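Local structure of uncharacterized RNA methyltransferase pyrab10780 (Pyrococcus abyssi, 2JJQ) at residues F210-G215 against I229-N234; D132-K137 against S181-K186; T203-V208 against F253-L258; I168-E173 against Y223-S228. The protein catalyses the S-adenosyl-L-methionine-dependent methylation of uridine 54 in tRNA at C5, giving 5-methyluridine and S-adenosyl-L-homocysteine. All blocks are in the same frame, centred on the assembly; numbering follows the deposited sequence.

Interaction 1 (F210-G215 against I229-N234)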
# COMPACT_ATOMS: atom_id res chain seq x y z
N PHE A 210 -13.81 7.73 -11.76
CA PHE A 210 -14.91 8.41 -11.05
C PHE A 210 -15.82 7.38 -10.51
O PHE A 210 -16.46 6.62 -11.26
CB PHE A 210 -15.65 9.39 -12.02
CG PHE A 210 -14.72 10.44 -12.59
CD1 PHE A 210 -14.15 11.40 -11.74
CD2 PHE A 210 -14.33 10.40 -13.92
CE1 PHE A 210 -13.23 12.36 -12.24
CE2 PHE A 210 -13.42 11.35 -14.41
CZ PHE A 210 -12.87 12.31 -13.57
N VAL A 211 -15.90 7.30 -9.17
CA VAL A 211 -16.78 6.34 -8.55
C VAL A 211 -18.03 7.09 -8.13
O VAL A 211 -17.94 8.11 -7.45
CB VAL A 211 -16.10 5.70 -7.29
CG1 VAL A 211 -17.01 4.70 -6.64
CG2 VAL A 211 -14.68 5.06 -7.64
N THR A 212 -19.19 6.58 -8.53
CA THR A 212 -20.45 7.25 -8.35
C THR A 212 -21.54 6.29 -7.87
O THR A 212 -21.38 5.05 -7.82
CB THR A 212 -20.93 7.85 -9.70
OG1 THR A 212 -21.48 6.80 -10.49
CG2 THR A 212 -19.76 8.56 -10.49
N LYS A 213 -22.68 6.86 -7.50
CA LYS A 213 -23.87 6.07 -7.36
C LYS A 213 -24.57 5.95 -8.74
O LYS A 213 -24.03 6.39 -9.77
CB LYS A 213 -24.77 6.69 -6.27
CG LYS A 213 -24.05 6.81 -4.92
CD LYS A 213 -23.50 5.49 -4.37
CE LYS A 213 -24.59 4.56 -3.88
NZ LYS A 213 -24.07 3.24 -3.36
N GLU A 214 -25.74 5.34 -8.77
CA GLU A 214 -26.51 5.21 -10.02
C GLU A 214 -26.82 6.59 -10.60
O GLU A 214 -27.06 7.56 -9.89
CB GLU A 214 -27.78 4.37 -9.77
CG GLU A 214 -27.55 2.88 -9.34
CD GLU A 214 -27.24 2.69 -7.83
OE1 GLU A 214 -27.05 3.71 -7.09
OE2 GLU A 214 -27.20 1.50 -7.37
N GLY A 215 -26.75 6.71 -11.92
CA GLY A 215 -26.81 8.04 -12.49
C GLY A 215 -26.20 8.00 -13.87
O GLY A 215 -25.98 6.93 -14.44
N ILE A 229 -9.73 7.17 -18.69
CA ILE A 229 -10.76 7.71 -17.82
C ILE A 229 -11.79 6.60 -17.61
O ILE A 229 -12.26 6.01 -18.56
CB ILE A 229 -11.47 8.91 -18.42
CG1 ILE A 229 -10.47 10.02 -18.75
CG2 ILE A 229 -12.60 9.35 -17.45
CD1 ILE A 229 -11.00 10.99 -19.83
N TYR A 230 -12.11 6.29 -16.36
CA TYR A 230 -13.07 5.27 -16.04
C TYR A 230 -14.22 5.90 -15.25
O TYR A 230 -14.01 6.89 -14.51
CB TYR A 230 -12.43 4.23 -15.13
CG TYR A 230 -11.93 3.01 -15.87
CD1 TYR A 230 -12.75 1.86 -15.99
CD2 TYR A 230 -10.69 3.00 -16.44
CE1 TYR A 230 -12.32 0.74 -16.63
CE2 TYR A 230 -10.23 1.86 -17.10
CZ TYR A 230 -11.04 0.72 -17.18
OH TYR A 230 -10.57 -0.42 -17.84
N TRP A 231 -15.41 5.34 -15.46
CA TRP A 231 -16.57 5.59 -14.64
C TRP A 231 -16.98 4.26 -14.01
O TRP A 231 -17.23 3.31 -14.73
CB TRP A 231 -17.71 6.14 -15.51
CG TRP A 231 -19.00 6.30 -14.78
CD1 TRP A 231 -19.21 6.48 -13.42
CD2 TRP A 231 -20.29 6.26 -15.38
NE1 TRP A 231 -20.58 6.58 -13.16
CE2 TRP A 231 -21.26 6.43 -14.34
CE3 TRP A 231 -20.73 6.16 -16.71
CZ2 TRP A 231 -22.64 6.49 -14.61
CZ3 TRP A 231 -22.10 6.18 -16.96
CH2 TRP A 231 -23.04 6.34 -15.92
N SER A 232 -17.04 4.21 -12.67
CA SER A 232 -17.42 3.02 -11.94
C SER A 232 -18.61 3.40 -11.06
O SER A 232 -18.67 4.50 -10.55
CB SER A 232 -16.29 2.53 -11.03
OG SER A 232 -15.12 2.22 -11.78
N VAL A 233 -19.53 2.47 -10.88
CA VAL A 233 -20.73 2.72 -10.10
C VAL A 233 -20.70 1.78 -8.91
O VAL A 233 -20.70 0.54 -9.04
CB VAL A 233 -22.02 2.53 -10.90
CG1 VAL A 233 -23.23 2.66 -9.96
CG2 VAL A 233 -22.10 3.56 -11.99
N ASN A 234 -20.62 2.38 -7.73
CA ASN A 234 -20.63 1.60 -6.51
C ASN A 234 -22.09 1.31 -6.21
O ASN A 234 -22.83 2.20 -5.74
CB ASN A 234 -19.96 2.33 -5.35
CG ASN A 234 -20.32 1.70 -4.00
OD1 ASN A 234 -20.64 0.52 -3.96
ND2 ASN A 234 -20.34 2.50 -2.91
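W231 reaches from its own strand across to T212 and beyond it to G215. CG lies anti to the backbone N (chi1 174°), which carries the indole out edge-on toward the neighbouring strand end. At the rim of the ring CD1 lies 3.5 Å from the carbonyl O of F210. NE1 then donates a nearly straight hydrogen bond of 2.8 Å to T212 OG1, which sits almost exactly in the indole plane. T212 CG2 packs against NE1 and CD1 from out of the ring plane, 3.4 Å from NE1. Farther out, CZ2 and CH2 run alongside the last residue of the segment, with G215 O 3.3 Å from CH2, again at the ring edge. T212 OG1 in turn donates to K213 O, so the hydroxyl links the indole to the turn that leaves the strand.

The backbones pair in parallel, F210 with W231, V211 with S232 and T212 with V233. F210 N donates to Y230 O and F210 O accepts from S232 N, each at 2.9 Å; the pattern repeats through T212 N to S232 O, and N234 N closes it on T212 O. K213, bent at chi2 and chi3, curls back until NZ gives a hydrogen bond of 2.9 Å to N234 O. At the other end F210 CE2 touches I229 CG2 at 3.7 Å.

Strands 206-212 and 228-233 are interior neighbours in a five-stranded mixed sheet, flanked by strand 192-199 beyond the first and strand 244-250 beyond the second; F210 meets M195, and W231 meets E246.

Interaction 2 (D132-K137 against S181-K186)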
# COMPACT_ATOMS: atom_id res chain seq x y z
N ASP A 132 -7.12 8.06 -3.42
CA ASP A 132 -8.58 7.98 -3.50
C ASP A 132 -9.08 9.26 -2.85
O ASP A 132 -8.88 9.47 -1.63
CB ASP A 132 -9.08 6.72 -2.77
CG ASP A 132 -8.51 5.40 -3.41
OD1 ASP A 132 -7.31 5.32 -3.78
OD2 ASP A 132 -9.25 4.41 -3.55
N LEU A 133 -9.59 10.18 -3.66
CA LEU A 133 -10.06 11.46 -3.17
C LEU A 133 -11.57 11.46 -3.09
O LEU A 133 -12.27 11.15 -4.07
CB LEU A 133 -9.60 12.58 -4.11
CG LEU A 133 -8.09 12.75 -4.27
CD1 LEU A 133 -7.77 13.53 -5.53
CD2 LEU A 133 -7.55 13.45 -3.05
N ALA A 134 -12.11 11.76 -1.90
CA ALA A 134 -13.52 11.93 -1.76
C ALA A 134 -13.97 13.28 -2.35
O ALA A 134 -13.26 14.29 -2.22
CB ALA A 134 -13.96 11.80 -0.25
N ILE A 135 -15.15 13.30 -2.98
CA ILE A 135 -15.61 14.52 -3.68
C ILE A 135 -16.91 14.95 -3.00
O ILE A 135 -17.94 14.36 -3.20
CB ILE A 135 -15.83 14.25 -5.19
CG1 ILE A 135 -14.57 13.62 -5.82
CG2 ILE A 135 -16.33 15.50 -5.95
CD1 ILE A 135 -14.87 12.98 -7.16
N THR A 136 -16.85 15.96 -2.15
CA THR A 136 -18.00 16.21 -1.30
C THR A 136 -18.46 17.66 -1.39
O THR A 136 -17.77 18.52 -1.95
CB THR A 136 -17.70 15.87 0.18
OG1 THR A 136 -16.86 16.89 0.73
CG2 THR A 136 -16.92 14.56 0.30
N LYS A 137 -19.65 17.92 -0.85
CA LYS A 137 -20.19 19.27 -0.83
C LYS A 137 -19.16 20.27 -0.27
O LYS A 137 -18.87 21.30 -0.88
CB LYS A 137 -21.52 19.29 -0.06
CG LYS A 137 -22.12 20.67 0.14
CD LYS A 137 -23.54 20.58 0.73
CE LYS A 137 -23.99 21.95 1.26
NZ LYS A 137 -23.02 22.44 2.29
N SER A 181 -23.71 16.61 -9.39
CA SER A 181 -24.13 16.39 -8.00
C SER A 181 -23.02 15.66 -7.24
O SER A 181 -22.48 14.69 -7.73
CB SER A 181 -25.47 15.60 -8.00
OG SER A 181 -25.52 14.55 -7.05
N VAL A 182 -22.63 16.17 -6.08
CA VAL A 182 -21.53 15.54 -5.33
C VAL A 182 -21.99 15.02 -3.95
O VAL A 182 -23.15 15.16 -3.55
CB VAL A 182 -20.28 16.44 -5.19
CG1 VAL A 182 -19.69 16.79 -6.56
CG2 VAL A 182 -20.58 17.70 -4.33
N TRP A 183 -21.09 14.35 -3.24
CA TRP A 183 -21.48 13.60 -2.02
C TRP A 183 -21.79 14.57 -0.92
O TRP A 183 -20.95 15.42 -0.56
CB TRP A 183 -20.30 12.75 -1.58
CG TRP A 183 -20.52 11.73 -0.50
CD1 TRP A 183 -21.67 11.42 0.16
CD2 TRP A 183 -19.53 10.81 -0.05
NE1 TRP A 183 -21.44 10.40 1.07
CE2 TRP A 183 -20.14 9.99 0.93
CE3 TRP A 183 -18.19 10.61 -0.37
CZ2 TRP A 183 -19.43 8.99 1.59
CZ3 TRP A 183 -17.49 9.61 0.29
CH2 TRP A 183 -18.12 8.81 1.25
N ASN A 184 -22.99 14.43 -0.36
CA ASN A 184 -23.35 15.17 0.85
C ASN A 184 -23.20 14.18 1.96
O ASN A 184 -24.03 13.27 2.08
CB ASN A 184 -24.81 15.56 0.78
CG ASN A 184 -25.32 16.14 2.12
OD1 ASN A 184 -24.64 16.10 3.14
ND2 ASN A 184 -26.53 16.70 2.08
N ILE A 185 -22.14 14.32 2.75
CA ILE A 185 -21.83 13.32 3.79
C ILE A 185 -22.85 13.25 4.94
O ILE A 185 -23.09 12.18 5.51
CB ILE A 185 -20.44 13.55 4.34
CG1 ILE A 185 -19.42 13.19 3.26
CG2 ILE A 185 -20.24 12.69 5.60
CD1 ILE A 185 -18.09 13.89 3.45
N LYS A 186 -23.49 14.37 5.26
CA LYS A 186 -24.52 14.38 6.29
C LYS A 186 -25.71 13.51 5.97
O LYS A 186 -26.35 12.99 6.87
CB LYS A 186 -25.03 15.80 6.50
CG LYS A 186 -24.11 16.66 7.30
CD LYS A 186 -24.80 17.96 7.69
CE LYS A 186 -23.81 19.04 8.16
NZ LYS A 186 -24.56 20.30 8.46
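Two backbone hydrogen bonds join the residues on either side of T136, I135 and K137, to W183. W183 N donates to I135 O at 3.2 Å, in the carbonyl plane, and K137 N returns a shorter bond of 2.8 Å to W183 O, approaching at a tilt to that carbonyl's plane. Between them the CA of T136 comes to 3.1 Å from W183 O in a CA-H...O contact. The result is a single beta bridge, after which the chains diverge, their touching parts running at 94° to each other.

Strand 130-136 is an outermost strand of the five-stranded sheet. The bridge thus ties the end of this edge strand to the loop that leads from helix 162-178 to strand 192-199, its neighbour in the sheet.

Apolar contacts fill in around the bridge. The two methyl branches of V182 meet different groups: CG1 meets I135 CG2 at 3.7 Å, the two side chains crossing at about a right angle, whereas CG2, placed between the backbone N and carbonyl carbon (CG1 chi1 -60°), rests on the T136-K137 peptide. A134 CB approaches W183 CZ3 at 4.2 Å. T136 CG2 and I185 CD1 are packed tightly, 3.4 Å apart, and I185 CG1 lies over one face of the indole, offset toward its rim.

Among the polar side chains, T136 OG1 is hydrogen-bonded to G139 O, and the W183 ring also makes a cation-pi contact with R193.

Interaction 3 (T203-V208 against F253-L258)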
# COMPACT_ATOMS: atom_id res chain seq x y z
N THR A 203 6.23 5.16 -16.67
CA THR A 203 5.63 5.19 -17.99
C THR A 203 4.95 6.52 -18.27
O THR A 203 4.68 6.81 -19.43
CB THR A 203 4.51 4.15 -18.15
OG1 THR A 203 3.50 4.43 -17.17
CG2 THR A 203 5.04 2.74 -17.94
N GLU A 204 4.71 7.31 -17.22
CA GLU A 204 3.97 8.57 -17.23
C GLU A 204 2.49 8.42 -17.64
O GLU A 204 1.88 9.38 -18.02
CB GLU A 204 4.70 9.63 -18.04
CG GLU A 204 6.13 9.78 -17.59
CD GLU A 204 6.89 10.88 -18.31
OE1 GLU A 204 6.92 10.88 -19.56
OE2 GLU A 204 7.48 11.72 -17.63
N GLU A 205 1.92 7.24 -17.59
CA GLU A 205 0.52 7.11 -17.99
C GLU A 205 -0.32 7.40 -16.75
O GLU A 205 0.11 7.05 -15.65
CB GLU A 205 0.26 5.71 -18.46
CG GLU A 205 0.91 5.50 -19.80
CD GLU A 205 0.72 4.15 -20.40
OE1 GLU A 205 0.03 3.25 -19.83
OE2 GLU A 205 1.29 4.02 -21.50
N VAL A 206 -1.51 7.99 -16.95
CA VAL A 206 -2.35 8.35 -15.83
C VAL A 206 -3.76 7.84 -16.09
O VAL A 206 -4.29 7.97 -17.21
CB VAL A 206 -2.46 9.87 -15.72
CG1 VAL A 206 -3.27 10.27 -14.47
CG2 VAL A 206 -1.06 10.45 -15.64
N MET A 207 -4.35 7.25 -15.07
CA MET A 207 -5.74 6.79 -15.11
C MET A 207 -6.57 7.51 -14.04
O MET A 207 -6.11 7.70 -12.90
CB MET A 207 -5.76 5.29 -14.81
CG MET A 207 -7.21 4.74 -14.52
SD MET A 207 -7.12 2.98 -14.12
CE MET A 207 -6.65 2.35 -15.75
N VAL A 208 -7.77 7.97 -14.40
CA VAL A 208 -8.66 8.57 -13.41
C VAL A 208 -9.92 7.74 -13.41
O VAL A 208 -10.36 7.29 -14.46
CB VAL A 208 -8.92 10.05 -13.66
CG1 VAL A 208 -9.66 10.26 -14.95
CG2 VAL A 208 -9.70 10.65 -12.48
N PHE A 253 -6.30 -0.18 -19.93
CA PHE A 253 -5.37 -0.33 -18.78
C PHE A 253 -4.25 0.67 -18.95
O PHE A 253 -3.83 0.93 -20.09
CB PHE A 253 -4.70 -1.71 -18.72
CG PHE A 253 -5.61 -2.86 -18.71
CD1 PHE A 253 -6.10 -3.33 -17.51
CD2 PHE A 253 -5.98 -3.48 -19.89
CE1 PHE A 253 -6.98 -4.46 -17.48
CE2 PHE A 253 -6.84 -4.60 -19.85
CZ PHE A 253 -7.31 -5.07 -18.68
N ILE A 254 -3.76 1.25 -17.86
CA ILE A 254 -2.43 1.86 -17.99
C ILE A 254 -1.35 0.87 -17.54
O ILE A 254 -1.65 -0.23 -17.06
CB ILE A 254 -2.29 3.19 -17.21
CG1 ILE A 254 -2.48 2.95 -15.70
CG2 ILE A 254 -3.34 4.24 -17.82
CD1 ILE A 254 -2.09 4.19 -14.81
N ARG A 255 -0.10 1.27 -17.72
CA ARG A 255 0.99 0.39 -17.29
C ARG A 255 1.92 1.08 -16.32
O ARG A 255 2.20 2.29 -16.40
CB ARG A 255 1.86 -0.05 -18.46
CG ARG A 255 1.20 -1.02 -19.41
CD ARG A 255 2.10 -1.24 -20.63
NE ARG A 255 1.35 -2.05 -21.63
CZ ARG A 255 1.89 -3.01 -22.40
NH1 ARG A 255 3.18 -3.32 -22.31
NH2 ARG A 255 1.13 -3.67 -23.26
N GLU A 256 2.46 0.26 -15.43
CA GLU A 256 3.63 0.70 -14.65
C GLU A 256 4.75 -0.22 -15.12
O GLU A 256 4.52 -1.35 -15.55
CB GLU A 256 3.42 0.49 -13.13
CG GLU A 256 4.67 0.86 -12.28
CD GLU A 256 5.04 2.34 -12.46
OE1 GLU A 256 4.67 3.14 -11.57
OE2 GLU A 256 5.64 2.69 -13.50
N ARG A 257 5.97 0.29 -15.05
CA ARG A 257 7.09 -0.53 -15.47
C ARG A 257 8.14 -0.60 -14.38
O ARG A 257 8.59 0.46 -13.89
CB ARG A 257 7.70 0.08 -16.76
CG ARG A 257 9.00 -0.57 -17.14
CD ARG A 257 9.42 -0.10 -18.54
NE ARG A 257 8.82 -0.98 -19.52
CZ ARG A 257 9.54 -1.78 -20.30
NH1 ARG A 257 10.87 -1.72 -20.24
NH2 ARG A 257 8.96 -2.60 -21.15
N LEU A 258 8.50 -1.83 -13.97
CA LEU A 258 9.62 -2.03 -13.02
C LEU A 258 10.79 -2.61 -13.77
O LEU A 258 10.73 -3.75 -14.22
CB LEU A 258 9.18 -3.02 -11.92
CG LEU A 258 7.86 -2.62 -11.20
CD1 LEU A 258 7.72 -3.60 -9.96
CD2 LEU A 258 7.87 -1.17 -10.74
O HOH W 1 -0.69 1.03 -21.51
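E205 OE1 is gripped by a backbone amide and a water. R255 N donates to it at 2.9 Å, reaching the oxygen on its anti side and about 32° out of the carboxylate plane, while the water donates at 2.9 Å and also makes a weak bond to F253 O. The glutamate chain is extended beyond CG (chi2 -180°), which carries OE1 past the side of I254 to that amide. Its other oxygen, OE2, forms a salt bridge with K251.

A second polar tie is made by T203, whose OG1 donates to R255 O at 2.6 Å. The same hydroxyl oxygen accepts from E205 N at 3.3 Å, completing an ST turn just before strand 206-212. R255 is therefore held at both its amide and its carbonyl by the side chains of T203 and E205, the first and last residues of the turn. The contact sets the start of an interior strand of the five-stranded sheet against the two-stranded antiparallel hairpin 254-258/261-265, and no beta bridge is made between them.

I254 packs against the turn and the strand beyond it. Its CB and CG2 lie against E205 CB, and its CD1 packs on M207 CB at 3.8 Å. M207 bends at chi3 to bring CE within 3.7 Å of I254 N. T203 CG2 touches R257 CB at 3.9 Å. The E256 carboxylate accepts from R257 N through OE2, and also from S275 OG and the amides of K201 and F202.

Interaction 4 (I168-E173 against Y223-S228); sequences IERLKE and YFDFDS
Helix 162-178 packs against the loop leading into strand 228-233, and R170 supplies the polar part of this helix-to-loop contact. Its NH2 forms a salt bridge with D225 OD2, 2.7 Å away and almost exactly in the guanidinium plane, using the oxygen's anti lone pair. The carboxylate itself is turned 75° against that plane. NH1 makes only a weak bond of 3.1 Å to the same OD2, and donates at 2.7 Å to Y223 O from above the carbonyl plane, 51° out of it. The bend at chi2 (-71°) folds the arginine chain over this carbonyl, with CD 3.3 Å from Y223 O. A water donates to D225 OD2 and accepts weakly from NH1, and E166 OE2 gives NH2 a second anionic partner.

The helix packs on one side of the five-stranded sheet, against strands 130-136, 192-199 and 206-212, and the loop crosses beside it on the way from strand 206-212 to strand 228-233, neighbouring parallel strands of that sheet. F224 enters between helix and sheet: its CE1 is 3.5 Å from R170 CB and its CZ is 3.7 Å from L171 CA. L171 turns inward to M195 and L192.

Closer to the C-terminal end of the helix, the Y223 ring lies by E173, with CE1 4.0 Å from the E173 carbonyl O. This ring also meets F174, and its hydroxyl is hydrogen-bonded to E178 OE2.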
# COMPACT_ATOMS: atom_id res chain seq x y z
N ILE A 168 -7.29 17.52 -9.73
CA ILE A 168 -8.19 18.25 -8.87
C ILE A 168 -8.67 19.50 -9.62
O ILE A 168 -9.85 19.79 -9.69
CB ILE A 168 -7.54 18.54 -7.51
CG1 ILE A 168 -7.39 17.21 -6.74
CG2 ILE A 168 -8.47 19.42 -6.65
CD1 ILE A 168 -6.47 17.35 -5.50
N GLU A 169 -7.76 20.23 -10.22
CA GLU A 169 -8.23 21.44 -10.87
C GLU A 169 -9.19 21.14 -12.03
O GLU A 169 -10.23 21.81 -12.14
CB GLU A 169 -7.07 22.34 -11.26
CG GLU A 169 -6.29 21.94 -12.47
CD GLU A 169 -5.21 22.99 -12.77
OE1 GLU A 169 -4.29 23.15 -11.94
OE2 GLU A 169 -5.31 23.66 -13.83
N ARG A 170 -8.92 20.11 -12.85
CA ARG A 170 -9.86 19.71 -13.89
C ARG A 170 -11.17 19.22 -13.30
O ARG A 170 -12.24 19.38 -13.88
CB ARG A 170 -9.31 18.60 -14.77
CG ARG A 170 -7.95 18.84 -15.39
CD ARG A 170 -7.97 19.85 -16.46
NE ARG A 170 -6.71 19.74 -17.23
CZ ARG A 170 -6.64 19.15 -18.42
NH1 ARG A 170 -7.75 18.66 -18.93
NH2 ARG A 170 -5.50 19.09 -19.10
N LEU A 171 -11.08 18.54 -12.16
CA LEU A 171 -12.29 17.97 -11.61
C LEU A 171 -13.25 19.11 -11.24
O LEU A 171 -14.46 19.01 -11.43
CB LEU A 171 -11.97 17.15 -10.34
CG LEU A 171 -13.20 16.54 -9.66
CD1 LEU A 171 -14.14 15.71 -10.56
CD2 LEU A 171 -12.73 15.70 -8.42
N LYS A 172 -12.70 20.15 -10.63
CA LYS A 172 -13.53 21.29 -10.21
C LYS A 172 -14.25 21.91 -11.42
O LYS A 172 -15.43 22.22 -11.36
CB LYS A 172 -12.65 22.31 -9.45
CG LYS A 172 -12.34 21.82 -8.04
CD LYS A 172 -11.36 22.74 -7.41
CE LYS A 172 -11.12 22.37 -5.99
NZ LYS A 172 -9.88 23.05 -5.48
N GLU A 173 -13.54 22.04 -12.54
CA GLU A 173 -14.15 22.57 -13.78
C GLU A 173 -15.28 21.70 -14.31
O GLU A 173 -16.35 22.21 -14.68
CB GLU A 173 -13.11 22.68 -14.88
CG GLU A 173 -12.13 23.80 -14.71
CD GLU A 173 -10.93 23.59 -15.64
OE1 GLU A 173 -11.03 22.77 -16.58
OE2 GLU A 173 -9.87 24.23 -15.41
N TYR A 223 -12.77 17.29 -20.42
CA TYR A 223 -12.27 17.90 -19.20
C TYR A 223 -10.95 17.32 -18.76
O TYR A 223 -10.22 17.96 -18.01
CB TYR A 223 -13.30 17.74 -18.09
CG TYR A 223 -14.52 18.57 -18.38
CD1 TYR A 223 -14.57 19.92 -18.00
CD2 TYR A 223 -15.58 18.03 -19.10
CE1 TYR A 223 -15.70 20.70 -18.30
CE2 TYR A 223 -16.69 18.79 -19.39
CZ TYR A 223 -16.75 20.12 -18.99
OH TYR A 223 -17.88 20.86 -19.31
N PHE A 224 -10.68 16.09 -19.18
CA PHE A 224 -9.42 15.40 -18.80
C PHE A 224 -8.66 14.92 -20.01
O PHE A 224 -9.28 14.52 -20.99
CB PHE A 224 -9.73 14.19 -17.89
CG PHE A 224 -10.38 14.59 -16.61
CD1 PHE A 224 -9.60 14.83 -15.49
CD2 PHE A 224 -11.77 14.80 -16.54
CE1 PHE A 224 -10.16 15.24 -14.32
CE2 PHE A 224 -12.35 15.21 -15.36
CZ PHE A 224 -11.54 15.46 -14.25
N ASP A 225 -7.33 14.95 -19.92
CA ASP A 225 -6.46 14.52 -21.00
C ASP A 225 -5.63 13.28 -20.63
O ASP A 225 -4.65 12.96 -21.33
CB ASP A 225 -5.50 15.65 -21.40
CG ASP A 225 -6.21 16.80 -22.02
OD1 ASP A 225 -6.89 16.57 -23.08
OD2 ASP A 225 -6.13 17.93 -21.43
N PHE A 226 -6.05 12.55 -19.62
CA PHE A 226 -5.26 11.43 -19.13
C PHE A 226 -5.42 10.23 -20.07
O PHE A 226 -6.37 10.14 -20.87
CB PHE A 226 -5.69 11.07 -17.69
CG PHE A 226 -5.41 12.14 -16.70
CD1 PHE A 226 -4.20 12.87 -16.73
CD2 PHE A 226 -6.37 12.42 -15.70
CE1 PHE A 226 -3.95 13.86 -15.77
CE2 PHE A 226 -6.13 13.41 -14.74
CZ PHE A 226 -4.92 14.15 -14.79
N ASP A 227 -4.48 9.29 -20.00
CA ASP A 227 -4.52 8.13 -20.88
C ASP A 227 -5.75 7.25 -20.72
O ASP A 227 -6.19 6.61 -21.68
CB ASP A 227 -3.31 7.26 -20.56
CG ASP A 227 -2.02 8.07 -20.59
OD1 ASP A 227 -1.30 7.91 -21.60
OD2 ASP A 227 -1.79 8.88 -19.66
N SER A 228 -6.29 7.17 -19.50
CA SER A 228 -7.47 6.30 -19.26
C SER A 228 -8.43 7.09 -18.33
O SER A 228 -7.97 7.68 -17.33
CB SER A 228 -7.01 4.98 -18.58
OG SER A 228 -8.11 4.16 -18.23
O HOH W 2 -8.81 19.11 -21.38

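Interactions 1, 2 and 3 all reach the same five-stranded sheet. Interactions 1 and 3 share strand 206-212 and are joined by Y230 N to V208 O at 2.8 Å; interaction 1 is nested within the chain loop that interaction 3 closes. Interaction 4 packs on interactions 1 and 2: F224 CE2 lies 3.4 Å from F210 CZ of interaction 1, and L171 CD2 lies 3.7 Å from I135 CD1 of interaction 2. It also adjoins interaction 3, where D227 OD2 is 2.9 Å from V206 N. Interaction 3 lies nearest the cofactor pocket, the E256 side chain being about 11 Å from S-adenosyl-L-homocysteine and about 8 Å from the side chain of Q272.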